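Local coordinates for YkuI protein (Bacillus subtilis, PDB 2BAS), which binds the second messenger cyclic di-GMP and, through its EAL domain, probably acts as a phosphodiesterase specific for cyclic guanylates, at residues N34-L39 / D89-R94; I336-E341 / M413-D418; E342-T347 / E365-W370. All coordinates share one frame; numbering follows the deposited sequence.

Contact 1: residues N34-L39 / D89-R94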
loop_
_atom_site.group_PDB
_atom_site.type_symbol
_atom_site.label_atom_id
_atom_site.label_comp_id
_atom_site.label_asym_id
_atom_site.label_seq_id
_atom_site.Cartn_x
_atom_site.Cartn_y
_atom_site.Cartn_z
ATOM N N ASN A 34 -1.311 5.675 -47.130
ATOM C CA ASN A 34 -2.161 6.842 -46.869
ATOM C C ASN A 34 -1.704 7.620 -45.628
ATOM O O ASN A 34 -2.517 8.224 -44.916
ATOM C CB ASN A 34 -3.633 6.437 -46.741
ATOM C CG ASN A 34 -4.220 5.970 -48.048
ATOM O OD1 ASN A 34 -4.363 6.749 -48.989
ATOM N ND2 ASN A 34 -4.573 4.693 -48.115
ATOM N N ILE A 35 -0.397 7.613 -45.389
ATOM C CA ILE A 35 0.180 8.253 -44.211
ATOM C C ILE A 35 -0.263 9.710 -44.032
ATOM O O ILE A 35 -0.227 10.233 -42.923
ATOM C CB ILE A 35 1.725 8.107 -44.190
ATOM C CG1 ILE A 35 2.289 8.396 -42.791
ATOM C CG2 ILE A 35 2.376 8.951 -45.286
ATOM C CD1 ILE A 35 3.717 7.906 -42.592
ATOM N N ASP A 36 -0.713 10.341 -45.112
ATOM C CA ASP A 36 -1.185 11.733 -45.073
ATOM C C ASP A 36 -2.568 11.947 -44.425
ATOM O O ASP A 36 -2.823 13.014 -43.865
ATOM C CB ASP A 36 -1.154 12.349 -46.477
ATOM C CG ASP A 36 0.249 12.392 -47.061
ATOM O OD1 ASP A 36 1.207 12.702 -46.310
ATOM O OD2 ASP A 36 0.396 12.113 -48.274
ATOM N N ASP A 37 -3.447 10.946 -44.502
ATOM C CA ASP A 37 -4.783 11.033 -43.895
ATOM C C ASP A 37 -4.727 10.914 -42.373
ATOM O O ASP A 37 -5.661 11.301 -41.671
ATOM C CB ASP A 37 -5.711 9.946 -44.454
ATOM C CG ASP A 37 -6.052 10.149 -45.927
ATOM O OD1 ASP A 37 -6.184 11.311 -46.379
ATOM O OD2 ASP A 37 -6.208 9.131 -46.634
ATOM N N VAL A 38 -3.621 10.363 -41.881
ATOM C CA VAL A 38 -3.376 10.172 -40.453
ATOM C C VAL A 38 -3.449 11.499 -39.691
ATOM O O VAL A 38 -2.986 12.536 -40.185
ATOM C CB VAL A 38 -2.007 9.478 -40.238
ATOM C CG1 VAL A 38 -1.487 9.692 -38.843
ATOM C CG2 VAL A 38 -2.120 7.995 -40.554
ATOM N N LEU A 39 -4.041 11.458 -38.499
ATOM C CA LEU A 39 -4.217 12.658 -37.701
ATOM C C LEU A 39 -4.296 12.362 -36.199
ATOM O O LEU A 39 -4.669 11.253 -35.805
ATOM C CB LEU A 39 -5.474 13.421 -38.162
ATOM C CG LEU A 39 -6.883 12.867 -37.891
ATOM C CD1 LEU A 39 -7.940 13.877 -38.312
ATOM C CD2 LEU A 39 -7.133 11.509 -38.572
ATOM N N ASP A 89 3.873 7.093 -35.871
ATOM C CA ASP A 89 3.916 7.773 -34.579
ATOM C C ASP A 89 4.455 9.198 -34.694
ATOM O O ASP A 89 3.853 10.134 -34.176
ATOM C CB ASP A 89 4.755 6.965 -33.594
ATOM C CG ASP A 89 4.615 7.447 -32.168
ATOM O OD1 ASP A 89 3.458 7.648 -31.703
ATOM O OD2 ASP A 89 5.678 7.610 -31.512
ATOM N N ASN A 90 5.572 9.355 -35.395
ATOM C CA ASN A 90 6.165 10.669 -35.642
ATOM C C ASN A 90 5.231 11.658 -36.356
ATOM O O ASN A 90 5.192 12.842 -36.014
ATOM C CB ASN A 90 7.511 10.534 -36.373
ATOM C CG ASN A 90 8.627 9.972 -35.470
ATOM O OD1 ASN A 90 8.566 10.063 -34.241
ATOM N ND2 ASN A 90 9.650 9.395 -36.088
ATOM N N ARG A 91 4.469 11.178 -37.331
ATOM C CA ARG A 91 3.523 12.044 -38.021
ATOM C C ARG A 91 2.479 12.568 -37.033
ATOM O O ARG A 91 2.272 13.778 -36.923
ATOM C CB ARG A 91 2.876 11.333 -39.221
ATOM C CG ARG A 91 1.992 12.228 -40.113
ATOM C CD ARG A 91 2.806 13.236 -40.921
ATOM N NE ARG A 91 3.522 12.581 -42.008
ATOM C CZ ARG A 91 3.087 12.514 -43.265
ATOM N NH1 ARG A 91 3.810 11.885 -44.183
ATOM N NH2 ARG A 91 1.934 13.073 -43.611
ATOM N N ILE A 92 1.856 11.665 -36.289
ATOM C CA ILE A 92 0.849 12.055 -35.306
ATOM C C ILE A 92 1.367 13.078 -34.292
ATOM O O ILE A 92 0.747 14.125 -34.116
ATOM C CB ILE A 92 0.294 10.837 -34.550
ATOM C CG1 ILE A 92 -0.395 9.876 -35.514
ATOM C CG2 ILE A 92 -0.673 11.270 -33.441
ATOM C CD1 ILE A 92 -0.579 8.488 -34.908
ATOM N N ILE A 93 2.489 12.769 -33.633
ATOM C CA ILE A 93 3.074 13.638 -32.600
ATOM C C ILE A 93 3.329 15.060 -33.092
ATOM O O ILE A 93 2.931 16.030 -32.439
ATOM C CB ILE A 93 4.393 13.064 -32.029
ATOM C CG1 ILE A 93 4.172 11.668 -31.443
ATOM C CG2 ILE A 93 4.946 13.973 -30.940
ATOM C CD1 ILE A 93 5.461 10.869 -31.232
ATOM N N ARG A 94 3.991 15.174 -34.242
ATOM C CA ARG A 94 4.305 16.472 -34.834
ATOM C C ARG A 94 3.069 17.317 -35.146
ATOM O O ARG A 94 3.051 18.515 -34.859
ATOM C CB ARG A 94 5.180 16.301 -36.072
ATOM C CG ARG A 94 6.589 15.865 -35.738
ATOM C CD ARG A 94 7.390 15.515 -36.986
ATOM N NE ARG A 94 8.677 14.955 -36.590
ATOM C CZ ARG A 94 9.774 15.668 -36.333
ATOM N NH1 ARG A 94 9.772 16.995 -36.451
ATOM N NH2 ARG A 94 10.886 15.043 -35.959
#
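Asp36 OD1 accepts one straight salt-bridge hydrogen bond from Arg91 NH2, 2.8 Å long with an N-H...O angle of 171°. The oxygen offers its anti lone pair, the one turned away from OD2, and sits in the guanidinium plane. The two flat groups are nevertheless twisted 36° apart, and NH1, 3.5 Å from the same OD1, makes no second bond. The pair is thus joined by one hydrogen bond, not a bidentate pair. Arg91 leaves the helix with CG anti to the backbone N and then folds at both chi2 and chi3 (70° for the first), which brings the guanidinium alongside Ile35 and Asp36. There Ile35 lies against it: CG1 sits over one face toward the rim, while CG2 is 3.4 Å from NH1. The polar end is thus held at its edge by a carboxylate and leaned on by an aliphatic side chain. Deeper in, Val38 and Ile92 cross at about a right angle, CG1 to CG1 3.5 Å, in a buried apolar patch that Ile62 and Leu71 extend. Beyond them the Val38 carbonyl accepts from Gln95 of the same helix, and Leu39 pairs by backbone bonds with Arg61. The arrangement joins the start of strand 38-47 to helix 82-100, an outer helix of the TIM-barrel-like fold characteristic of EAL domains.

Contact 2: residues I336-E341 / M413-D418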
loop_
_atom_site.group_PDB
_atom_site.type_symbol
_atom_site.label_atom_id
_atom_site.label_comp_id
_atom_site.label_asym_id
_atom_site.label_seq_id
_atom_site.Cartn_x
_atom_site.Cartn_y
_atom_site.Cartn_z
ATOM N N ILE A 336 -12.073 -10.433 23.801
ATOM C CA ILE A 336 -11.698 -9.366 24.745
ATOM C C ILE A 336 -10.400 -9.734 25.482
ATOM O O ILE A 336 -10.236 -10.885 25.900
ATOM C CB ILE A 336 -12.835 -9.071 25.759
ATOM C CG1 ILE A 336 -14.141 -8.800 25.013
ATOM C CG2 ILE A 336 -12.489 -7.872 26.669
ATOM C CD1 ILE A 336 -15.341 -8.507 25.902
ATOM N N TYR A 337 -9.496 -8.755 25.630
ATOM C CA TYR A 337 -8.216 -8.905 26.343
ATOM C C TYR A 337 -7.649 -7.529 26.740
ATOM O O TYR A 337 -8.080 -6.504 26.197
ATOM C CB TYR A 337 -7.192 -9.678 25.486
ATOM C CG TYR A 337 -6.794 -8.989 24.188
ATOM C CD1 TYR A 337 -5.606 -8.263 24.081
ATOM C CD2 TYR A 337 -7.615 -9.055 23.081
ATOM C CE1 TYR A 337 -5.260 -7.624 22.874
ATOM C CE2 TYR A 337 -7.293 -8.431 21.897
ATOM C CZ TYR A 337 -6.123 -7.721 21.785
ATOM O OH TYR A 337 -5.858 -7.122 20.569
HETATM N N MSE A 338 -6.674 -7.520 27.660
HETATM C CA MSE A 338 -6.021 -6.299 28.162
HETATM C C MSE A 338 -4.500 -6.306 28.001
HETATM O O MSE A 338 -3.868 -7.354 28.152
HETATM C CB MSE A 338 -6.327 -6.103 29.651
HETATM C CG MSE A 338 -7.648 -5.438 29.976
HETATM SE SE MSE A 338 -8.193 -5.725 31.856
HETATM C CE MSE A 338 -6.582 -5.021 32.865
ATOM N N CYS A 339 -3.917 -5.130 27.754
ATOM C CA CYS A 339 -2.462 -4.969 27.604
ATOM C C CYS A 339 -1.944 -3.752 28.375
ATOM O O CYS A 339 -2.719 -2.831 28.653
ATOM C CB CYS A 339 -2.100 -4.753 26.128
ATOM S SG CYS A 339 -2.569 -6.045 24.964
ATOM N N ASP A 340 -0.635 -3.726 28.665
ATOM C CA ASP A 340 0.023 -2.580 29.340
ATOM C C ASP A 340 0.632 -1.567 28.340
ATOM O O ASP A 340 0.515 -1.766 27.131
ATOM C CB ASP A 340 1.045 -3.038 30.409
ATOM C CG ASP A 340 2.346 -3.617 29.820
ATOM O OD1 ASP A 340 2.533 -3.612 28.577
ATOM O OD2 ASP A 340 3.204 -4.075 30.622
ATOM N N GLU A 341 1.291 -0.514 28.835
ATOM C CA GLU A 341 1.798 0.551 27.957
ATOM C C GLU A 341 2.672 0.042 26.801
ATOM O O GLU A 341 2.698 0.643 25.733
ATOM C CB GLU A 341 2.600 1.629 28.711
ATOM C CG GLU A 341 2.535 1.626 30.218
ATOM C CD GLU A 341 3.716 0.893 30.837
ATOM O OE1 GLU A 341 4.019 -0.243 30.393
ATOM O OE2 GLU A 341 4.349 1.451 31.768
HETATM N N MSE A 413 -3.614 0.867 31.811
HETATM C CA MSE A 413 -3.979 -0.441 31.260
HETATM C C MSE A 413 -4.867 -0.209 30.050
HETATM O O MSE A 413 -5.462 0.851 29.909
HETATM C CB MSE A 413 -4.681 -1.314 32.299
HETATM C CG MSE A 413 -3.764 -1.848 33.374
HETATM SE SE MSE A 413 -4.757 -2.684 34.853
HETATM C CE MSE A 413 -3.269 -2.934 36.189
ATOM N N TYR A 414 -4.945 -1.181 29.159
ATOM C CA TYR A 414 -5.708 -0.980 27.948
ATOM C C TYR A 414 -6.552 -2.195 27.625
ATOM O O TYR A 414 -6.112 -3.335 27.760
ATOM C CB TYR A 414 -4.786 -0.559 26.784
ATOM C CG TYR A 414 -4.057 0.714 27.114
ATOM C CD1 TYR A 414 -2.807 0.685 27.724
ATOM C CD2 TYR A 414 -4.648 1.952 26.884
ATOM C CE1 TYR A 414 -2.150 1.864 28.084
ATOM C CE2 TYR A 414 -4.000 3.142 27.236
ATOM C CZ TYR A 414 -2.752 3.089 27.834
ATOM O OH TYR A 414 -2.106 4.264 28.175
ATOM N N LEU A 415 -7.779 -1.915 27.204
ATOM C CA LEU A 415 -8.779 -2.916 26.969
ATOM C C LEU A 415 -9.056 -2.976 25.472
ATOM O O LEU A 415 -9.172 -1.939 24.799
ATOM C CB LEU A 415 -10.034 -2.536 27.747
ATOM C CG LEU A 415 -11.341 -3.321 27.627
ATOM C CD1 LEU A 415 -11.243 -4.692 28.301
ATOM C CD2 LEU A 415 -12.459 -2.479 28.256
ATOM N N PHE A 416 -9.150 -4.198 24.954
ATOM C CA PHE A 416 -9.411 -4.381 23.547
ATOM C C PHE A 416 -10.607 -5.294 23.380
ATOM O O PHE A 416 -10.682 -6.368 24.002
ATOM C CB PHE A 416 -8.166 -4.908 22.852
ATOM C CG PHE A 416 -6.985 -4.002 22.994
ATOM C CD1 PHE A 416 -6.120 -4.129 24.082
ATOM C CD2 PHE A 416 -6.758 -2.995 22.069
ATOM C CE1 PHE A 416 -5.049 -3.278 24.243
ATOM C CE2 PHE A 416 -5.691 -2.143 22.211
ATOM C CZ PHE A 416 -4.829 -2.281 23.292
ATOM N N ILE A 417 -11.569 -4.821 22.591
ATOM C CA ILE A 417 -12.799 -5.547 22.311
ATOM C C ILE A 417 -12.950 -5.675 20.800
ATOM O O ILE A 417 -13.123 -4.673 20.112
ATOM C CB ILE A 417 -14.008 -4.799 22.853
ATOM C CG1 ILE A 417 -13.880 -4.575 24.364
ATOM C CG2 ILE A 417 -15.261 -5.548 22.525
ATOM C CD1 ILE A 417 -14.879 -3.564 24.917
ATOM N N ASP A 418 -12.868 -6.900 20.288
ATOM C CA ASP A 418 -13.018 -7.153 18.848
ATOM C C ASP A 418 -14.485 -7.369 18.534
ATOM O O ASP A 418 -15.158 -8.112 19.239
ATOM C CB ASP A 418 -12.186 -8.372 18.419
ATOM C CG ASP A 418 -10.671 -8.137 18.549
ATOM O OD1 ASP A 418 -10.235 -6.959 18.631
ATOM O OD2 ASP A 418 -9.913 -9.139 18.568
HETATM O O HOH W 1 -7.751 -6.479 18.318
#
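Tyr337 and Phe416 form one of the two hydrogen-bonded pairs of two antiparallel strands in the middle of a six-stranded sheet, consistent with a PAS-like fold. Their backbones exchange two bonds, Phe416 N to Tyr337 O at 2.8 Å and Tyr337 N to Phe416 O at 3.1 Å, and Cys339 and Tyr414 repeat the pattern. Both faces are packed over 336-339 and 414-417. Tyr337 has CG between its backbone N and carbonyl carbon (chi1 63°), which tips the ring over its neighbour: Phe416 CB makes a CH-pi contact 3.9 Å from the ring centroid, while the two rings, nearly parallel at 18°, slide apart and barely overlap. With an alanine for Tyr337 the ring over Phe416 CB goes, which would probably leave a gap beside Phe416 and the water on Asp418 OD1 without its tyrosine partner; that carboxylate also pairs with Arg335. On the other face Leu415 CD1 lies 3.8 Å from Ile336 CG2, with helix 318-328 packed against both residues. The loose side is the end at Asp340, Glu341 and Met413, partly exposed; the Asp340 carboxylate turns to the backbone N of Asp344. Deeper in, Cys339 SG meets the Phe416 ring obliquely, 3.8 Å from CE1.

Contact 3: residues E342-T347 / E365-W370; sequences EGDQLT and EKNWSW
Gln345 reaches Trp368 on an extended chain, its CG opposite the backbone N (chi1 -161°), while Trp368 swings its indole beside its own N (chi1 -59°), so that Gln345 OE1 meets Trp368 NE1 at the indole edge, 2.6 Å away. The bond is straight, 172° at the hydrogen, and lies in the planes of both carbonyl and ring. NE2 of the same amide donates to Thr347 O at 3.1 Å, fixing which way round the amide sits. Asn367 sends ND2 to Asp344 OD1 at 2.7 Å, from above the carboxylate plane, while its OD1 accepts from Ser369 N in an Asx turn. Ser369 OG in turn donates to Glu342 O at 2.6 Å, from above the carbonyl plane; ND2 of Asn367 reaches it weakly. A CB at Gly343 would run into Ser369 OG and, at these backbone angles, the preceding carbonyl. Backbone bonds run from Trp368 N to Gly343 O (3.1 Å) and from Gln345 N to Lys366 O (3.0 Å). Lys366 turns its NZ to Glu49 and Glu50 of the second subunit. The two loops lie beside strand 335-340, where Trp368 touches Cys339, and against helix 374-384, where Phe374 meets Trp368 and Ser369.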
loop_
_atom_site.group_PDB
_atom_site.type_symbol
_atom_site.label_atom_id
_atom_site.label_comp_id
_atom_site.label_asym_id
_atom_site.label_seq_id
_atom_site.Cartn_x
_atom_site.Cartn_y
_atom_site.Cartn_z
ATOM N N GLU A 342 3.383 -1.058 27.022
ATOM C CA GLU A 342 4.344 -1.558 26.040
ATOM C C GLU A 342 3.830 -2.693 25.141
ATOM O O GLU A 342 4.590 -3.268 24.368
ATOM C CB GLU A 342 5.667 -1.922 26.735
ATOM C CG GLU A 342 6.289 -0.722 27.449
ATOM C CD GLU A 342 7.719 -0.940 27.904
ATOM O OE1 GLU A 342 8.541 -1.413 27.086
ATOM O OE2 GLU A 342 8.034 -0.605 29.072
ATOM N N GLY A 343 2.542 -3.008 25.229
ATOM C CA GLY A 343 1.960 -4.032 24.387
ATOM C C GLY A 343 1.907 -5.424 24.983
ATOM O O GLY A 343 1.451 -6.359 24.319
ATOM N N ASP A 344 2.370 -5.576 26.225
ATOM C CA ASP A 344 2.316 -6.864 26.904
ATOM C C ASP A 344 0.891 -7.176 27.353
ATOM O O ASP A 344 0.284 -6.410 28.088
ATOM C CB ASP A 344 3.253 -6.900 28.104
ATOM C CG ASP A 344 4.724 -7.001 27.710
ATOM O OD1 ASP A 344 5.007 -7.437 26.574
ATOM O OD2 ASP A 344 5.604 -6.667 28.557
ATOM N N GLN A 345 0.371 -8.315 26.918
ATOM C CA GLN A 345 -0.960 -8.739 27.296
ATOM C C GLN A 345 -0.995 -9.115 28.783
ATOM O O GLN A 345 -0.241 -9.981 29.217
ATOM C CB GLN A 345 -1.400 -9.899 26.409
ATOM C CG GLN A 345 -2.883 -10.111 26.412
ATOM C CD GLN A 345 -3.389 -10.906 25.226
ATOM O OE1 GLN A 345 -2.937 -10.730 24.101
ATOM N NE2 GLN A 345 -4.362 -11.759 25.470
ATOM N N LEU A 346 -1.852 -8.438 29.554
ATOM C CA LEU A 346 -1.968 -8.645 31.012
ATOM C C LEU A 346 -2.902 -9.799 31.412
ATOM O O LEU A 346 -2.929 -10.205 32.571
ATOM C CB LEU A 346 -2.462 -7.358 31.695
ATOM C CG LEU A 346 -1.619 -6.074 31.681
ATOM C CD1 LEU A 346 -2.445 -4.823 32.060
ATOM C CD2 LEU A 346 -0.378 -6.196 32.568
ATOM N N THR A 347 -3.672 -10.302 30.451
ATOM C CA THR A 347 -4.681 -11.335 30.681
ATOM C C THR A 347 -4.610 -12.397 29.593
ATOM O O THR A 347 -4.026 -12.170 28.541
ATOM C CB THR A 347 -6.104 -10.749 30.525
ATOM O OG1 THR A 347 -6.238 -10.181 29.213
ATOM C CG2 THR A 347 -6.410 -9.700 31.572
ATOM N N GLU A 365 1.100 -12.741 28.248
ATOM C CA GLU A 365 2.542 -12.529 28.054
ATOM C C GLU A 365 2.967 -12.362 26.583
ATOM O O GLU A 365 4.120 -12.036 26.309
ATOM C CB GLU A 365 3.364 -13.624 28.742
ATOM C CG GLU A 365 3.376 -13.550 30.278
ATOM C CD GLU A 365 3.961 -14.800 30.916
ATOM O OE1 GLU A 365 3.806 -15.896 30.333
ATOM O OE2 GLU A 365 4.567 -14.697 32.005
ATOM N N LYS A 366 2.039 -12.581 25.649
ATOM C CA LYS A 366 2.278 -12.279 24.237
ATOM C C LYS A 366 2.405 -10.765 24.083
ATOM O O LYS A 366 1.825 -10.014 24.868
ATOM C CB LYS A 366 1.125 -12.778 23.359
ATOM C CG LYS A 366 1.137 -14.254 22.992
ATOM C CD LYS A 366 -0.151 -14.548 22.207
ATOM C CE LYS A 366 -0.397 -16.041 21.979
ATOM N NZ LYS A 366 0.493 -16.610 20.937
ATOM N N ASN A 367 3.156 -10.326 23.068
ATOM C CA ASN A 367 3.377 -8.902 22.830
ATOM C C ASN A 367 2.827 -8.422 21.499
ATOM O O ASN A 367 3.100 -9.018 20.482
ATOM C CB ASN A 367 4.855 -8.562 22.926
ATOM C CG ASN A 367 5.097 -7.071 22.882
ATOM O OD1 ASN A 367 5.084 -6.438 21.816
ATOM N ND2 ASN A 367 5.297 -6.494 24.046
ATOM N N TRP A 368 2.085 -7.327 21.493
ATOM C CA TRP A 368 1.422 -6.892 20.256
ATOM C C TRP A 368 1.965 -5.620 19.634
ATOM O O TRP A 368 1.357 -5.072 18.709
ATOM C CB TRP A 368 -0.085 -6.740 20.472
ATOM C CG TRP A 368 -0.682 -8.019 20.907
ATOM C CD1 TRP A 368 -1.199 -8.306 22.128
ATOM C CD2 TRP A 368 -0.770 -9.227 20.131
ATOM N NE1 TRP A 368 -1.631 -9.610 22.156
ATOM C CE2 TRP A 368 -1.387 -10.192 20.939
ATOM C CE3 TRP A 368 -0.422 -9.568 18.814
ATOM C CZ2 TRP A 368 -1.651 -11.492 20.484
ATOM C CZ3 TRP A 368 -0.681 -10.852 18.365
ATOM C CH2 TRP A 368 -1.277 -11.807 19.204
ATOM N N SER A 369 3.115 -5.175 20.105
ATOM C CA SER A 369 3.609 -3.870 19.713
ATOM C C SER A 369 4.037 -3.726 18.255
ATOM O O SER A 369 4.183 -2.602 17.764
ATOM C CB SER A 369 4.711 -3.411 20.662
ATOM O OG SER A 369 4.090 -2.928 21.832
ATOM N N TRP A 370 4.221 -4.870 17.588
ATOM C CA TRP A 370 4.640 -4.932 16.190
ATOM C C TRP A 370 3.464 -4.662 15.245
ATOM O O TRP A 370 3.684 -4.295 14.090
ATOM C CB TRP A 370 5.278 -6.288 15.901
ATOM C CG TRP A 370 4.404 -7.395 16.387
ATOM C CD1 TRP A 370 4.365 -7.912 17.649
ATOM C CD2 TRP A 370 3.390 -8.081 15.636
ATOM N NE1 TRP A 370 3.398 -8.880 17.728
ATOM C CE2 TRP A 370 2.789 -9.011 16.508
ATOM C CE3 TRP A 370 2.938 -8.003 14.310
ATOM C CZ2 TRP A 370 1.756 -9.870 16.095
ATOM C CZ3 TRP A 370 1.899 -8.844 13.900
ATOM C CH2 TRP A 370 1.326 -9.768 14.789
#

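In the fold
Along the chain contact 1 comes first, in the EAL domain, and is complete before contacts 2 and 3 begin in the associated signalling domain. Its centre lies about 68 Å from that of contact 2 and 67 Å from that of contact 3, on the other side of the chain's centre, with the long helix 271-311 between them in sequence. Contacts 2 and 3 are neighbours, their centres about 9 Å apart: both loops of contact 3 fall in sequence between the two strands of contact 2, and 342-347 directly continues 336-341. Contact 2 thus builds the middle of the antiparallel sheet, and contact 3 ties loops beside it that also meet the second subunit.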